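Local coordinates for protein PKS (Streptomyces sp. CNQ431, PDB 5YDA) that forms the acyltransferase domain of the splenocin polyketide synthase SpnD, a broadly selective domain that probably transfers acyl building blocks to the acyl carrier protein, at residues A[31-35]-A[66-71]; A[111-117]-A[368-374]; A[194-200]-A[323-328]; A[255-261]-A[350-356]; A[267-271]-A[296-301]. All coordinates share one frame; numbering follows the deposited sequence.

Interaction 1 of 5, residues A[31-35]-A[66-71]; sequences RLVLP and VAGALR
Arg-71 reaches from helix 63-72 to Val-33 on strand 32-38, within the small alpha/beta linker domain of the CurL-like, PKS C-terminal family. Its guanidinium meets the carbonyl end-on: NH1 gives a hydrogen bond of 2.9 Å to Val-33 O and NH2 one of 3.1 Å to the same Val-33 O, which lies in the guanidinium plane. Two donors thus grip one backbone oxygen. NH1 also donates to Ala-67 O one helical turn back (2.9 Å), arriving from above that carbonyl plane, so three bonds fix the rotation of the group. A long side chain with several N-H donors suits this role, and here it is extended from CG to NE.

Beneath the polar grip the packing is apolar. Ala-67, small enough to let the helix approach, presents CB to Leu-34 CD2 at 3.8 Å and also to Leu-32 CD1. Val-66 joins this layer, its CG1 lying 4.2 Å from Leu-34 CD2. The stiff ring of Pro-35 puts CD 3.8 Å from Leu-70 CB and crosses the Arg-71 chain at about a right angle.

Farther out, strand 79-85 bonds to Leu-32 and Leu-34, helix 43-56 backs Val-66 and Leu-70, and helix 407-420 packs on Val-33 and Pro-35. The C-terminal tail supplies a further acceptor: Arg-71 NH2 also donates to Pro-428 O.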
# COMPACT_ATOMS: atom_id res chain seq x y z
N ARG A 31 -22.40 6.90 -3.73
CA ARG A 31 -21.82 6.62 -2.42
C ARG A 31 -21.27 7.88 -1.77
O ARG A 31 -20.53 8.65 -2.40
CB ARG A 31 -20.73 5.56 -2.54
CG ARG A 31 -20.13 5.11 -1.22
CD ARG A 31 -19.16 3.94 -1.45
NE ARG A 31 -19.86 2.72 -1.88
CZ ARG A 31 -19.82 2.22 -3.11
NH1 ARG A 31 -19.09 2.83 -4.07
NH2 ARG A 31 -20.50 1.10 -3.40
N LEU A 32 -21.62 8.09 -0.51
CA LEU A 32 -21.20 9.26 0.25
C LEU A 32 -20.73 8.84 1.63
O LEU A 32 -21.13 7.79 2.15
CB LEU A 32 -22.34 10.29 0.38
CG LEU A 32 -22.78 10.97 -0.91
CD1 LEU A 32 -24.04 11.79 -0.66
CD2 LEU A 32 -21.64 11.86 -1.46
N VAL A 33 -19.89 9.68 2.22
CA VAL A 33 -19.39 9.49 3.58
C VAL A 33 -20.17 10.42 4.50
O VAL A 33 -20.29 11.61 4.22
CB VAL A 33 -17.88 9.78 3.65
CG1 VAL A 33 -17.35 9.53 5.05
CG2 VAL A 33 -17.14 8.95 2.61
N LEU A 34 -20.69 9.87 5.60
CA LEU A 34 -21.39 10.66 6.61
C LEU A 34 -20.53 10.80 7.86
O LEU A 34 -20.27 9.79 8.54
CB LEU A 34 -22.73 10.02 6.97
CG LEU A 34 -23.68 9.70 5.81
CD1 LEU A 34 -24.99 9.17 6.34
CD2 LEU A 34 -23.92 10.93 4.95
N PRO A 35 -20.07 12.00 8.22
CA PRO A 35 -19.27 12.17 9.44
C PRO A 35 -20.12 12.39 10.68
O PRO A 35 -21.17 13.04 10.64
CB PRO A 35 -18.45 13.43 9.13
CG PRO A 35 -19.40 14.26 8.29
CD PRO A 35 -20.20 13.26 7.46
N VAL A 66 -28.27 15.36 3.92
CA VAL A 66 -27.72 14.97 5.21
C VAL A 66 -26.20 15.04 5.19
O VAL A 66 -25.58 15.52 6.15
CB VAL A 66 -28.24 13.56 5.58
CG1 VAL A 66 -27.28 12.85 6.50
CG2 VAL A 66 -29.59 13.69 6.25
N ALA A 67 -25.58 14.59 4.09
CA ALA A 67 -24.13 14.62 3.98
C ALA A 67 -23.58 16.04 4.11
O ALA A 67 -22.62 16.28 4.84
CB ALA A 67 -23.69 13.99 2.65
N GLY A 68 -24.19 16.99 3.39
CA GLY A 68 -23.76 18.37 3.51
C GLY A 68 -24.08 18.96 4.88
O GLY A 68 -23.26 19.66 5.47
N ALA A 69 -25.26 18.65 5.40
CA ALA A 69 -25.65 19.17 6.71
C ALA A 69 -24.73 18.65 7.80
O ALA A 69 -24.40 19.38 8.74
CB ALA A 69 -27.11 18.79 7.01
N LEU A 70 -24.31 17.39 7.70
CA LEU A 70 -23.37 16.82 8.66
C LEU A 70 -22.00 17.48 8.56
O LEU A 70 -21.25 17.46 9.54
CB LEU A 70 -23.24 15.32 8.43
CG LEU A 70 -23.80 14.30 9.43
CD1 LEU A 70 -24.64 14.94 10.51
CD2 LEU A 70 -24.59 13.24 8.71
N ARG A 71 -21.67 18.07 7.40
CA ARG A 71 -20.41 18.78 7.19
C ARG A 71 -20.49 20.25 7.60
O ARG A 71 -19.65 20.72 8.37
CB ARG A 71 -20.01 18.70 5.71
CG ARG A 71 -19.48 17.36 5.29
CD ARG A 71 -19.59 17.23 3.79
NE ARG A 71 -18.88 16.06 3.28
CZ ARG A 71 -19.28 14.80 3.44
NH1 ARG A 71 -20.39 14.53 4.12
NH2 ARG A 71 -18.57 13.80 2.93

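Interaction 2 of 5, residues A[111-117]-A[368-374]; sequences KVAFLLP and PVLVEIG
Strands 112-116 and 369-372 run parallel in the central sheet of the hydrolase-like alpha/beta core, their short axes 31° apart, and five backbone hydrogen bonds pass back and forth from Val-369 N to Lys-111 O at one end to Ile-373 N and Leu-115 O at the other. The Ala-113 N to Val-369 O bond (2.9 Å) and the Leu-115 N to Val-371 O bond (2.7 Å) are among them.

One face carries Val-112, Phe-114, Val-369 and Val-371. Branched valines suit extended backbone, and here Val-112 CG1 meets Val-371 CG2 at 3.9 Å. The Phe-114 ring lies beside Val-371 and is covered over one face by Ile-373, whose CD1 sits 4.0 Å from the ring centroid, a CH-pi contact only 11° off the normal. With CG1 anti to the carbonyl carbon (chi1 -57°), the longer branch of Ile-373 is carried across the ring, while its CB packs 3.5 Å from Leu-116 CD1. Helix 169-188 closes over Ile-373.

On the reverse face Ala-113, Leu-115 and Leu-370 meet helices 355-366 and 378-387. Ala-113 leaves space for its neighbours: its CB touches Pro-368 CG at 3.8 Å and Leu-370 CD2 at 4.2 Å. Glu-372 lies on this face too, a buried acid whose carboxylate is satisfied by Thr-380 OG1 and Leu-379 N near the start of helix 378-387. Its chain runs extended beyond CG and brings OE2 to 4.0 Å from Pro-117 CG.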
# COMPACT_ATOMS: atom_id res chain seq x y z
N LYS A 111 0.27 13.07 11.50
CA LYS A 111 1.02 12.83 10.27
C LYS A 111 0.47 11.60 9.55
O LYS A 111 -0.18 10.74 10.14
CB LYS A 111 2.50 12.64 10.58
CG LYS A 111 3.15 13.80 11.32
CD LYS A 111 3.31 15.00 10.41
CE LYS A 111 3.87 16.18 11.17
NZ LYS A 111 3.23 17.46 10.73
N VAL A 112 0.75 11.52 8.25
CA VAL A 112 0.27 10.43 7.40
C VAL A 112 1.45 9.80 6.68
O VAL A 112 2.28 10.51 6.10
CB VAL A 112 -0.78 10.94 6.39
CG1 VAL A 112 -1.21 9.82 5.41
CG2 VAL A 112 -1.98 11.54 7.12
N ALA A 113 1.51 8.47 6.68
CA ALA A 113 2.52 7.74 5.91
C ALA A 113 1.84 6.78 4.93
O ALA A 113 0.83 6.15 5.27
CB ALA A 113 3.46 6.97 6.84
N PHE A 114 2.40 6.67 3.73
CA PHE A 114 1.95 5.69 2.75
C PHE A 114 2.88 4.49 2.80
O PHE A 114 4.11 4.65 2.78
CB PHE A 114 1.95 6.27 1.32
CG PHE A 114 0.81 7.20 1.03
CD1 PHE A 114 -0.16 7.47 1.97
CD2 PHE A 114 0.72 7.82 -0.22
CE1 PHE A 114 -1.21 8.35 1.68
CE2 PHE A 114 -0.31 8.68 -0.51
CZ PHE A 114 -1.28 8.94 0.45
N LEU A 115 2.30 3.29 2.84
CA LEU A 115 3.05 2.03 2.81
C LEU A 115 2.77 1.34 1.47
O LEU A 115 1.62 1.04 1.15
CB LEU A 115 2.66 1.12 3.98
CG LEU A 115 3.26 1.39 5.38
CD1 LEU A 115 3.19 2.86 5.80
CD2 LEU A 115 2.59 0.51 6.45
N LEU A 116 3.84 1.05 0.71
CA LEU A 116 3.73 0.58 -0.67
C LEU A 116 4.20 -0.87 -0.78
O LEU A 116 5.41 -1.12 -0.67
CB LEU A 116 4.56 1.47 -1.60
CG LEU A 116 4.20 2.92 -1.94
CD1 LEU A 116 2.73 3.11 -2.39
CD2 LEU A 116 4.58 3.88 -0.85
N PRO A 117 3.32 -1.84 -1.01
CA PRO A 117 3.74 -3.24 -1.00
C PRO A 117 4.60 -3.61 -2.20
O PRO A 117 4.67 -2.91 -3.21
CB PRO A 117 2.42 -4.03 -1.01
CG PRO A 117 1.34 -3.04 -1.20
CD PRO A 117 1.86 -1.68 -0.84
N PRO A 368 2.93 8.36 12.66
CA PRO A 368 1.85 8.73 11.73
C PRO A 368 0.80 7.63 11.60
O PRO A 368 1.02 6.47 11.96
CB PRO A 368 2.60 8.92 10.42
CG PRO A 368 3.69 7.88 10.49
CD PRO A 368 4.04 7.71 11.95
N VAL A 369 -0.37 8.04 11.10
CA VAL A 369 -1.33 7.09 10.55
C VAL A 369 -0.65 6.32 9.43
O VAL A 369 0.00 6.90 8.55
CB VAL A 369 -2.59 7.83 10.06
CG1 VAL A 369 -3.61 6.84 9.49
CG2 VAL A 369 -3.22 8.68 11.19
N LEU A 370 -0.78 5.00 9.45
CA LEU A 370 -0.15 4.14 8.45
C LEU A 370 -1.19 3.74 7.41
O LEU A 370 -2.17 3.04 7.73
CB LEU A 370 0.47 2.91 9.11
CG LEU A 370 1.46 3.19 10.23
CD1 LEU A 370 2.08 1.90 10.71
CD2 LEU A 370 2.53 4.15 9.75
N VAL A 371 -0.99 4.17 6.17
CA VAL A 371 -1.95 3.99 5.09
C VAL A 371 -1.30 3.09 4.06
O VAL A 371 -0.34 3.50 3.39
CB VAL A 371 -2.39 5.32 4.47
CG1 VAL A 371 -3.47 5.09 3.42
CG2 VAL A 371 -2.88 6.28 5.54
N GLU A 372 -1.79 1.86 3.96
CA GLU A 372 -1.29 0.93 2.96
C GLU A 372 -1.91 1.28 1.62
O GLU A 372 -3.13 1.44 1.52
CB GLU A 372 -1.61 -0.51 3.36
CG GLU A 372 -1.02 -1.54 2.44
CD GLU A 372 -0.69 -2.87 3.12
OE1 GLU A 372 -1.08 -3.09 4.30
OE2 GLU A 372 -0.04 -3.70 2.45
N ILE A 373 -1.07 1.40 0.59
CA ILE A 373 -1.46 1.83 -0.75
C ILE A 373 -1.28 0.64 -1.67
O ILE A 373 -0.15 0.34 -2.09
CB ILE A 373 -0.62 3.01 -1.24
CG1 ILE A 373 -0.72 4.18 -0.26
CG2 ILE A 373 -0.98 3.42 -2.69
CD1 ILE A 373 -2.12 4.62 -0.05
N GLY A 374 -2.36 -0.00 -2.05
CA GLY A 374 -2.29 -1.18 -2.89
C GLY A 374 -3.17 -2.26 -2.32
O GLY A 374 -3.75 -2.11 -1.23

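Interaction 3 of 5, residues A[194-200]-A[323-328]; sequences DALIGHS and IPYVTN
The amide of Asn-328 is the flat group that joins the two segments: Val-353 CG1 lies over one face, and both ends of its edge are used. ND2 donates to Gly-198 O at 2.8 Å, nearly straight at 171°, with that oxygen in the amide plane. OD1 accepts from Ser-200 N at 2.8 Å, the donor tilted from the side-chain carbonyl plane. The nearby His-199 ring meets that of Phe-355 at about 45°. Asparagine suits the place because one short group offers donor and acceptor together; with CG beside its backbone N (chi1 -53°), it bridges the carbonyl before His-199 and the N-H after it. OD1 has another donor in His-348 NE2.

Earlier in the segments, strand 195-198 pairs in parallel with the short, weakly bonded strand 325-327. Leu-196 N bonds to Pro-324 O (3.1 Å) and Val-326 N to Leu-196 O (3.2 Å). Leu-196 CB packs on Tyr-325 CB, while Ile-197 CD1 touches Val-326 CG2 at 3.6 Å on the other face. Where the strands part, a water takes the Gly-198 N-H and lies within bonding distance of Val-326 O.

Gly-198 and Ser-200 fit the GxSxG nucleophile elbow, a tight turn into helix 201-210. Ser-200 OG bonds to His-298 and Arg-225, consistent with the nucleophile of related acyltransferases. By holding the backbone on both sides of His-199, Asn-328 probably acts as a second-shell residue that keeps this turn, and so the hydroxyl, in position.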
# COMPACT_ATOMS: atom_id res chain seq x y z
N ASP A 194 3.01 12.62 4.58
CA ASP A 194 4.19 13.24 5.16
C ASP A 194 5.42 12.35 5.06
O ASP A 194 6.55 12.85 5.21
CB ASP A 194 3.92 13.61 6.62
CG ASP A 194 2.68 14.44 6.75
OD1 ASP A 194 2.73 15.63 6.32
OD2 ASP A 194 1.64 13.91 7.22
N ALA A 195 5.23 11.05 4.81
CA ALA A 195 6.36 10.14 4.67
C ALA A 195 5.91 8.93 3.86
O ALA A 195 4.71 8.64 3.76
CB ALA A 195 6.92 9.73 6.04
N LEU A 196 6.88 8.23 3.30
CA LEU A 196 6.64 7.08 2.45
C LEU A 196 7.58 5.96 2.85
O LEU A 196 8.73 6.19 3.24
CB LEU A 196 6.86 7.41 0.97
CG LEU A 196 6.07 8.61 0.43
CD1 LEU A 196 6.82 9.28 -0.72
CD2 LEU A 196 4.70 8.15 -0.03
N ILE A 197 7.09 4.73 2.74
CA ILE A 197 7.95 3.56 2.81
C ILE A 197 7.40 2.51 1.85
O ILE A 197 6.18 2.32 1.75
CB ILE A 197 8.09 3.03 4.26
CG1 ILE A 197 9.18 1.95 4.34
CG2 ILE A 197 6.77 2.47 4.77
CD1 ILE A 197 9.44 1.45 5.79
N GLY A 198 8.29 1.86 1.12
CA GLY A 198 7.92 0.79 0.23
C GLY A 198 8.67 -0.48 0.59
O GLY A 198 9.60 -0.47 1.40
N HIS A 199 8.27 -1.58 -0.04
CA HIS A 199 8.93 -2.87 0.15
C HIS A 199 9.43 -3.30 -1.22
O HIS A 199 8.63 -3.69 -2.08
CB HIS A 199 7.97 -3.90 0.75
CG HIS A 199 8.66 -5.12 1.27
ND1 HIS A 199 9.30 -6.02 0.45
CD2 HIS A 199 8.84 -5.57 2.54
CE1 HIS A 199 9.83 -6.99 1.18
NE2 HIS A 199 9.58 -6.73 2.46
N SER A 200 10.75 -3.21 -1.43
CA SER A 200 11.39 -3.63 -2.67
C SER A 200 10.79 -2.87 -3.85
O SER A 200 11.02 -1.67 -4.00
CB SER A 200 11.25 -5.15 -2.86
OG SER A 200 12.23 -5.66 -3.75
N ILE A 323 9.22 14.51 -0.51
CA ILE A 323 8.58 13.92 0.65
C ILE A 323 9.57 12.94 1.25
O ILE A 323 10.17 12.15 0.52
CB ILE A 323 7.26 13.20 0.30
CG1 ILE A 323 6.30 14.15 -0.43
CG2 ILE A 323 6.58 12.65 1.55
CD1 ILE A 323 5.14 13.41 -1.05
N PRO A 324 9.81 12.97 2.56
CA PRO A 324 10.79 12.04 3.14
C PRO A 324 10.35 10.59 2.98
O PRO A 324 9.16 10.27 3.04
CB PRO A 324 10.83 12.45 4.62
CG PRO A 324 10.21 13.81 4.68
CD PRO A 324 9.22 13.88 3.56
N TYR A 325 11.32 9.71 2.78
CA TYR A 325 11.01 8.30 2.69
C TYR A 325 12.16 7.50 3.29
O TYR A 325 13.32 7.91 3.21
CB TYR A 325 10.74 7.89 1.24
CG TYR A 325 11.97 7.68 0.41
CD1 TYR A 325 12.43 6.40 0.14
CD2 TYR A 325 12.68 8.76 -0.13
CE1 TYR A 325 13.54 6.19 -0.65
CE2 TYR A 325 13.81 8.55 -0.93
CZ TYR A 325 14.23 7.27 -1.17
OH TYR A 325 15.35 7.03 -1.94
N VAL A 326 11.84 6.35 3.89
CA VAL A 326 12.88 5.48 4.42
C VAL A 326 13.15 4.39 3.40
O VAL A 326 12.22 3.89 2.75
CB VAL A 326 12.52 4.91 5.81
CG1 VAL A 326 11.27 5.55 6.37
CG2 VAL A 326 12.47 3.40 5.80
N THR A 327 14.43 4.06 3.20
CA THR A 327 14.82 3.05 2.23
C THR A 327 15.01 1.71 2.91
O THR A 327 15.38 1.63 4.08
CB THR A 327 16.11 3.41 1.46
OG1 THR A 327 17.06 3.98 2.38
N ASN A 328 14.78 0.64 2.14
CA ASN A 328 15.03 -0.70 2.63
C ASN A 328 16.52 -0.96 2.85
O ASN A 328 16.86 -1.93 3.55
CB ASN A 328 14.47 -1.74 1.64
CG ASN A 328 13.01 -1.51 1.28
OD1 ASN A 328 12.60 -1.86 0.17
ND2 ASN A 328 12.20 -0.95 2.21
O HOH W 1 11.06 2.23 0.76

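Interaction 4 of 5, residues A[255-261]-A[350-356]; sequences SLAAVNS and RRTVRFA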
# COMPACT_ATOMS: atom_id res chain seq x y z
N SER A 255 20.89 -16.06 0.91
CA SER A 255 21.00 -14.72 1.48
C SER A 255 19.71 -14.40 2.22
O SER A 255 18.62 -14.88 1.87
CB SER A 255 21.25 -13.63 0.40
OG SER A 255 22.27 -14.02 -0.51
N LEU A 256 19.85 -13.58 3.26
CA LEU A 256 18.71 -12.99 3.94
C LEU A 256 18.12 -11.91 3.02
O LEU A 256 18.72 -10.85 2.84
CB LEU A 256 19.16 -12.41 5.28
CG LEU A 256 18.11 -11.86 6.24
CD1 LEU A 256 17.09 -12.95 6.58
CD2 LEU A 256 18.77 -11.35 7.52
N ALA A 257 16.94 -12.18 2.45
CA ALA A 257 16.38 -11.27 1.46
C ALA A 257 15.60 -10.12 2.12
O ALA A 257 15.63 -9.00 1.62
CB ALA A 257 15.48 -12.04 0.49
N ALA A 258 14.91 -10.37 3.24
CA ALA A 258 14.12 -9.33 3.88
C ALA A 258 13.98 -9.65 5.36
O ALA A 258 13.84 -10.82 5.74
CB ALA A 258 12.71 -9.21 3.26
N VAL A 259 14.00 -8.61 6.18
CA VAL A 259 13.62 -8.71 7.59
C VAL A 259 12.37 -7.85 7.75
O VAL A 259 12.45 -6.62 7.84
CB VAL A 259 14.75 -8.26 8.52
CG1 VAL A 259 14.31 -8.33 9.99
CG2 VAL A 259 15.98 -9.14 8.30
N ASN A 260 11.21 -8.51 7.81
CA ASN A 260 9.93 -7.84 7.63
C ASN A 260 9.23 -7.46 8.94
O ASN A 260 8.61 -6.40 9.00
CB ASN A 260 9.01 -8.71 6.78
CG ASN A 260 9.47 -8.77 5.34
OD1 ASN A 260 10.23 -7.90 4.90
ND2 ASN A 260 9.05 -9.79 4.60
N SER A 261 9.30 -8.31 9.97
CA SER A 261 8.71 -8.05 11.28
C SER A 261 9.28 -9.06 12.27
O SER A 261 9.98 -10.01 11.86
CB SER A 261 7.18 -8.16 11.24
OG SER A 261 6.78 -9.51 11.41
N ARG A 350 20.27 -5.49 -4.40
CA ARG A 350 21.10 -6.61 -3.97
C ARG A 350 20.92 -6.94 -2.48
O ARG A 350 21.01 -8.11 -2.10
CB ARG A 350 22.57 -6.31 -4.26
CG ARG A 350 23.56 -7.30 -3.68
CD ARG A 350 23.37 -8.68 -4.28
NE ARG A 350 24.27 -9.66 -3.67
CZ ARG A 350 24.10 -10.20 -2.46
NH1 ARG A 350 23.08 -9.85 -1.68
NH2 ARG A 350 24.98 -11.08 -2.01
N ARG A 351 20.67 -5.94 -1.65
CA ARG A 351 20.81 -6.08 -0.21
C ARG A 351 19.47 -6.33 0.47
O ARG A 351 18.38 -6.11 -0.08
CB ARG A 351 21.49 -4.84 0.37
CG ARG A 351 22.99 -4.81 0.02
CD ARG A 351 23.71 -3.60 0.55
NE ARG A 351 23.52 -3.37 1.99
CZ ARG A 351 23.94 -2.28 2.62
NH1 ARG A 351 24.58 -1.33 1.94
NH2 ARG A 351 23.72 -2.12 3.93
N THR A 352 19.58 -6.80 1.71
CA THR A 352 18.43 -7.14 2.52
C THR A 352 17.45 -5.98 2.60
O THR A 352 17.84 -4.82 2.81
CB THR A 352 18.91 -7.52 3.92
OG1 THR A 352 19.88 -8.58 3.81
CG2 THR A 352 17.72 -7.99 4.80
N VAL A 353 16.17 -6.29 2.41
CA VAL A 353 15.10 -5.33 2.68
C VAL A 353 14.94 -5.22 4.19
O VAL A 353 14.39 -6.13 4.84
CB VAL A 353 13.79 -5.73 1.99
CG1 VAL A 353 12.68 -4.77 2.32
CG2 VAL A 353 13.98 -5.79 0.47
N ARG A 354 15.41 -4.12 4.77
CA ARG A 354 15.23 -3.85 6.19
C ARG A 354 13.89 -3.16 6.44
O ARG A 354 13.80 -2.03 6.92
CB ARG A 354 16.39 -3.01 6.71
CG ARG A 354 17.78 -3.62 6.47
CD ARG A 354 18.11 -4.66 7.53
NE ARG A 354 19.22 -5.52 7.14
CZ ARG A 354 19.58 -6.62 7.80
NH1 ARG A 354 20.61 -7.35 7.38
NH2 ARG A 354 18.91 -6.98 8.89
N PHE A 355 12.80 -3.87 6.14
CA PHE A 355 11.49 -3.24 6.27
C PHE A 355 11.10 -3.00 7.73
O PHE A 355 10.59 -1.93 8.08
CB PHE A 355 10.42 -4.08 5.57
CG PHE A 355 9.08 -3.42 5.58
CD1 PHE A 355 8.78 -2.43 4.66
CD2 PHE A 355 8.13 -3.77 6.54
CE1 PHE A 355 7.56 -1.81 4.68
CE2 PHE A 355 6.90 -3.15 6.55
CZ PHE A 355 6.61 -2.17 5.62
N ALA A 356 11.29 -4.01 8.60
CA ALA A 356 10.90 -3.87 10.00
C ALA A 356 11.60 -2.68 10.66
O ALA A 356 10.97 -1.88 11.37
CB ALA A 356 11.19 -5.16 10.77
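Thr-352 meets Leu-256 through nearly every atom of its side chain. CB lies 3.5 Å from Leu-256 O, and from there the two branches part. OG1, placed anti to the carbonyl carbon by chi1 of -55°, turns to the strand and donates a hydrogen bond of 2.7 Å to Leu-256 O. CG2 passes the carbonyl oxygens of Leu-256 and Ala-257 and reaches Leu-256 CG and Val-259 CG2, each 4.1 Å away; it also lies over one face of the Arg-354 guanidinium, offset toward the rim. Threonine is apt here because one beta-branched residue supplies a polar arm for an edge-strand carbonyl and a methyl to pack on Leu-256 and Val-259.

The backbones continue the join: Val-353 N bonds to Ala-257 O (2.9 Å) and Val-259 N to Val-353 O (2.8 Å), a single bridge at Ala-258. Strand 254-261 is an outer strand of the four-stranded antiparallel sheet of the small, ferredoxin-like subdomain, and 350-356 leads into helix 355-366 of the large core, so these bonds tie the two subdomains. Ala-257 and Ala-258 form a classic beta bulge opposite Thr-266. The small side chain of Ala-258 lets the backbones approach, its CA 4.3 Å from Val-353 CA, and its CB meets Val-353 CB at 3.9 Å.

Arg-354 bends at chi2 to bring NH2 3.7 Å from Val-259 CG2. At the start of the helix, Ala-356 N bonds to Val-259 O, while Asn-260 O sits at the edge of the Phe-355 ring. The Asn-260 side chain crosses that of Phe-355 at about a right angle, its OD1 held by His-199 NE2.

Interaction 5 of 5, residues A[267-271]-A[296-301]; sequences VAGDT and AAHSHV
The loop carrying His-298, which stands beside Ser-200, the probable nucleophile, packs on the end of strand 264-269 in the small, ferredoxin-like subdomain, with Ala-268 and Ala-296 meeting at its base. Ala-296 to His-298 probably correspond to the end of the four-residue specificity motif known in related acyltransferases as YASH or HAFH. His-298 bonds through NE2 to Ser-200 OG and through ND1 to Arg-351 O, an arrangement like the Ser-His dyad of this family.

No hydrogen bond crosses the contact; small groups simply fit closely. Ala-268 CB lies 3.9 Å from Ala-296 CB and 3.7 Å from Ser-299 CB, so one methyl touches both Ala-296 and Ser-299. Ser-299 holds the loop's shape from within. Its OG, set between the backbone N and the carbonyl carbon (chi1 82°), donates to Ala-296 O at 3.0 Å and accepts from Val-301 N at 3.2 Å, the latter making an ST turn. Serine suits this place because one hydroxyl can both give and receive over so short a span.

Gly-269 has no side chain, and two neighbours close in on its main chain: Val-301 CG2 comes to 3.7 Å from Gly-269 C and also lies over one face of the His-300 ring, off-centre toward its rim. That ring is fixed by ND1 bonding to Ser-255 OG, and Asp-270, N-cap of helix 271-283, uses OD1 on Ala-273 N. The imidazole leans its CE1 to 3.9 Å from Gly-269 CA.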
# COMPACT_ATOMS: atom_id res chain seq x y z
N VAL A 267 14.16 -15.60 2.82
CA VAL A 267 15.47 -16.11 2.48
C VAL A 267 15.45 -16.51 1.01
O VAL A 267 14.47 -17.10 0.54
CB VAL A 267 15.87 -17.31 3.37
CG1 VAL A 267 17.22 -17.87 2.93
CG2 VAL A 267 15.95 -16.89 4.85
N ALA A 268 16.51 -16.14 0.28
CA ALA A 268 16.59 -16.34 -1.16
C ALA A 268 17.94 -16.94 -1.53
O ALA A 268 18.94 -16.74 -0.84
CB ALA A 268 16.39 -15.02 -1.91
N GLY A 269 17.95 -17.68 -2.64
CA GLY A 269 19.18 -18.27 -3.13
C GLY A 269 18.86 -19.27 -4.22
O GLY A 269 17.75 -19.25 -4.77
N ASP A 270 19.81 -20.15 -4.51
CA ASP A 270 19.50 -21.13 -5.55
C ASP A 270 18.53 -22.17 -4.99
O ASP A 270 18.44 -22.37 -3.78
CB ASP A 270 20.75 -21.79 -6.11
CG ASP A 270 21.55 -22.51 -5.08
OD1 ASP A 270 21.29 -23.73 -4.84
OD2 ASP A 270 22.46 -21.85 -4.53
N THR A 271 17.79 -22.80 -5.90
CA THR A 271 16.67 -23.62 -5.48
C THR A 271 17.12 -24.79 -4.61
O THR A 271 16.45 -25.13 -3.63
CB THR A 271 15.89 -24.10 -6.70
OG1 THR A 271 15.56 -22.96 -7.50
CG2 THR A 271 14.61 -24.78 -6.28
N ALA A 296 14.84 -15.00 -6.94
CA ALA A 296 15.62 -14.73 -5.76
C ALA A 296 16.09 -13.29 -5.63
O ALA A 296 17.26 -13.01 -5.57
CB ALA A 296 16.79 -15.67 -5.71
N ALA A 297 15.16 -12.37 -5.55
CA ALA A 297 15.52 -10.98 -5.37
C ALA A 297 16.26 -10.77 -4.05
O ALA A 297 16.08 -11.49 -3.12
CB ALA A 297 14.28 -10.14 -5.41
N HIS A 298 17.09 -9.76 -3.98
CA HIS A 298 17.84 -9.41 -2.79
C HIS A 298 18.79 -10.46 -2.26
O HIS A 298 18.96 -10.60 -1.09
CB HIS A 298 16.91 -8.91 -1.68
CG HIS A 298 15.98 -7.84 -2.13
ND1 HIS A 298 16.34 -6.52 -2.14
CD2 HIS A 298 14.73 -7.89 -2.60
CE1 HIS A 298 15.36 -5.81 -2.62
NE2 HIS A 298 14.37 -6.61 -2.90
N SER A 299 19.43 -11.16 -3.16
CA SER A 299 20.39 -12.22 -2.86
C SER A 299 21.52 -12.24 -3.90
O SER A 299 21.45 -11.60 -4.96
CB SER A 299 19.73 -13.59 -2.81
OG SER A 299 19.56 -14.14 -4.10
N HIS A 300 22.55 -13.02 -3.58
CA HIS A 300 23.71 -13.17 -4.46
C HIS A 300 23.31 -13.64 -5.86
O HIS A 300 24.01 -13.34 -6.83
CB HIS A 300 24.69 -14.16 -3.83
CG HIS A 300 24.14 -15.54 -3.73
ND1 HIS A 300 23.30 -15.93 -2.71
CD2 HIS A 300 24.25 -16.61 -4.57
CE1 HIS A 300 22.93 -17.19 -2.90
NE2 HIS A 300 23.49 -17.62 -4.02
N VAL A 301 22.18 -14.33 -5.99
CA VAL A 301 21.71 -14.78 -7.31
C VAL A 301 21.60 -13.63 -8.31
O VAL A 301 21.67 -13.84 -9.53
CB VAL A 301 20.37 -15.53 -7.16
CG1 VAL A 301 19.79 -15.89 -8.52
CG2 VAL A 301 20.55 -16.80 -6.31

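From the N terminus, interaction 1 closes first, a short loop finished inside the linker domain before any other contact opens; its centre lies about 25 Å from that of interaction 2. Residues 111-117 then open interaction 2, whose long loop holds the other three. Interaction 3 opens at 194-200 and interaction 4 at 255-261, and 267-271 with 296-301 closes interaction 5 inside both. Interaction 3 closes at 323-328 before interaction 4 does at 350-356, so these two cross. Interactions 2 and 3 share the core sheet, with strand 112-116 beside 195-198; interactions 4 and 5 share the small sheet. Ser-200 with His-298 and His-199 with Asn-260 link core to small subdomain.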